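Plasmodesmata-located protein 8 (PDB 6GRF) probably modulates cell-to-cell trafficking through plasmodesmata, as a membrane-anchored protein with two extracellular DUF26 domains. Local coordinates at residues A[201-204]-A[209-212]. Residues are numbered along the deposited sequence; the frame is centred on the assembly and turned at random.
Sequences EVYL and ARYW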
loop_
_atom_site.group_PDB
_atom_site.type_symbol
_atom_site.label_atom_id
_atom_site.label_comp_id
_atom_site.label_asym_id
_atom_site.label_seq_id
_atom_site.Cartn_x
_atom_site.Cartn_y
_atom_site.Cartn_z
ATOM N N GLU A 201 3.597 -7.829 9.227
ATOM C CA GLU A 201 3.169 -7.163 7.996
ATOM C C GLU A 201 4.387 -6.496 7.348
ATOM O O GLU A 201 5.225 -5.946 8.031
ATOM C CB GLU A 201 2.016 -6.191 8.266
ATOM C CG GLU A 201 2.190 -5.266 9.467
ATOM C CD GLU A 201 1.007 -4.328 9.741
ATOM O OE1 GLU A 201 -0.091 -4.567 9.162
ATOM O OE2 GLU A 201 1.167 -3.345 10.528
ATOM N N VAL A 202 4.486 -6.615 6.022
ATOM C CA VAL A 202 5.482 -5.918 5.234
ATOM C C VAL A 202 4.797 -5.169 4.085
ATOM O O VAL A 202 4.015 -5.746 3.308
ATOM C CB VAL A 202 6.551 -6.887 4.708
ATOM C CG1 VAL A 202 7.320 -6.301 3.536
ATOM C CG2 VAL A 202 7.495 -7.294 5.822
ATOM N N TYR A 203 5.122 -3.876 3.978
ATOM C CA TYR A 203 4.596 -3.008 2.943
ATOM C C TYR A 203 5.758 -2.518 2.080
ATOM O O TYR A 203 6.666 -1.874 2.585
ATOM C CB TYR A 203 3.855 -1.824 3.554
ATOM C CG TYR A 203 2.625 -2.200 4.334
ATOM C CD1 TYR A 203 1.375 -2.163 3.748
ATOM C CD2 TYR A 203 2.712 -2.584 5.658
ATOM C CE1 TYR A 203 0.239 -2.511 4.455
ATOM C CE2 TYR A 203 1.588 -2.940 6.380
ATOM C CZ TYR A 203 0.350 -2.911 5.771
ATOM O OH TYR A 203 -0.761 -3.248 6.473
ATOM N N LEU A 204 5.728 -2.883 0.798
ATOM C CA LEU A 204 6.667 -2.374 -0.175
ATOM C C LEU A 204 5.974 -1.274 -0.979
ATOM O O LEU A 204 4.805 -0.997 -0.771
ATOM C CB LEU A 204 7.131 -3.521 -1.075
ATOM C CG LEU A 204 7.657 -4.751 -0.340
ATOM C CD1 LEU A 204 8.252 -5.737 -1.326
ATOM C CD2 LEU A 204 8.678 -4.362 0.720
ATOM N N ALA A 209 1.912 -7.641 2.188
ATOM C CA ALA A 209 1.557 -8.960 2.641
ATOM C C ALA A 209 1.625 -8.984 4.169
ATOM O O ALA A 209 2.517 -8.368 4.757
ATOM C CB ALA A 209 2.485 -9.970 2.025
ATOM N N ARG A 210 0.647 -9.672 4.772
ATOM C CA ARG A 210 0.462 -9.791 6.215
ATOM C C ARG A 210 0.149 -11.255 6.520
ATOM O O ARG A 210 -0.489 -11.910 5.740
ATOM C CB ARG A 210 -0.753 -9.021 6.759
ATOM C CG ARG A 210 -0.831 -7.546 6.408
ATOM C CD ARG A 210 -1.719 -6.733 7.344
ATOM N NE ARG A 210 -3.133 -6.829 7.012
ATOM C CZ ARG A 210 -3.951 -7.770 7.476
ATOM N NH1 ARG A 210 -3.494 -8.653 8.351
ATOM N NH2 ARG A 210 -5.209 -7.826 7.060
ATOM N N TYR A 211 0.565 -11.727 7.688
ATOM C CA TYR A 211 0.042 -12.992 8.226
ATOM C C TYR A 211 -0.165 -12.816 9.732
ATOM O O TYR A 211 0.460 -11.962 10.353
ATOM C CB TYR A 211 0.966 -14.176 7.912
ATOM C CG TYR A 211 2.197 -14.197 8.777
ATOM C CD1 TYR A 211 2.166 -14.741 10.051
ATOM C CD2 TYR A 211 3.367 -13.587 8.361
ATOM C CE1 TYR A 211 3.274 -14.702 10.877
ATOM C CE2 TYR A 211 4.493 -13.563 9.164
ATOM C CZ TYR A 211 4.445 -14.123 10.426
ATOM O OH TYR A 211 5.549 -14.091 11.222
ATOM N N TRP A 212 -1.049 -13.649 10.290
ATOM C CA TRP A 212 -1.361 -13.649 11.711
ATOM C C TRP A 212 -1.888 -15.037 12.131
ATOM O O TRP A 212 -2.394 -15.808 11.311
ATOM C CB TRP A 212 -2.335 -12.501 12.021
ATOM C CG TRP A 212 -3.670 -12.660 11.369
ATOM C CD1 TRP A 212 -4.777 -13.213 11.935
ATOM C CD2 TRP A 212 -4.048 -12.307 10.026
ATOM N NE1 TRP A 212 -5.817 -13.220 11.048
ATOM C CE2 TRP A 212 -5.405 -12.659 9.871
ATOM C CE3 TRP A 212 -3.388 -11.714 8.943
ATOM C CZ2 TRP A 212 -6.108 -12.457 8.684
ATOM C CZ3 TRP A 212 -4.080 -11.519 7.766
ATOM C CH2 TRP A 212 -5.422 -11.885 7.638
#
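Val-202 and Ala-209 face each other as an antiparallel hydrogen-bonded pair and join two strands of a beta hairpin. The N-H of Val-202 gives an almost straight bond to Ala-209 O (2.9 Å, 176° at the hydrogen), and Ala-209 N returns one to Val-202 O at 3.0 Å. The neighbouring pair, Glu-201 with Arg-210, is non-hydrogen-bonded, their CA atoms 4.2 Å apart. Here Glu-201 CA adds a CA-H...O contact to Ala-209 O (3.5 Å), which thus receives both this contact and the amide of Val-202.

On the face carrying Glu-201, Tyr-203 and Arg-210, the side-chain contact is mostly through methylenes. Glu-201 and Arg-210 rise side by side, with CB of Glu-201 against CG of Arg-210 at 3.7 Å. CG of Glu-201 stands between its backbone N and carbonyl carbon (chi1 47°) and the chain then runs extended, bringing OE1 to within 3.3 Å of Arg-210 CD. The opposite charges lie near each other but beyond salt-bridge range, Glu-201 OE1 being 4.4 Å from Arg-210 NE, and the carboxylate and guanidinium planes are 72° apart. Tyr-203 OH instead donates to Glu-201 OE1 from above the carboxylate plane (3.1 Å), which probably helps to hold the carboxylate in place, while the same hydroxyl lies near the guanidinium plane of Arg-210, at its edge.

Strands 199-204 and 207-213 are adjacent inner strands of the five-stranded antiparallel sheet of the second Gnk2-type domain, 207-213 being the middle one. Strand 122-127 flanks the hairpin beside Glu-201 and Tyr-203, strand 164-170 beside Arg-210, and Tyr-203 also stacks on Tyr-208. On the reverse face, Val-202 and Leu-204 pack against helix 176-193.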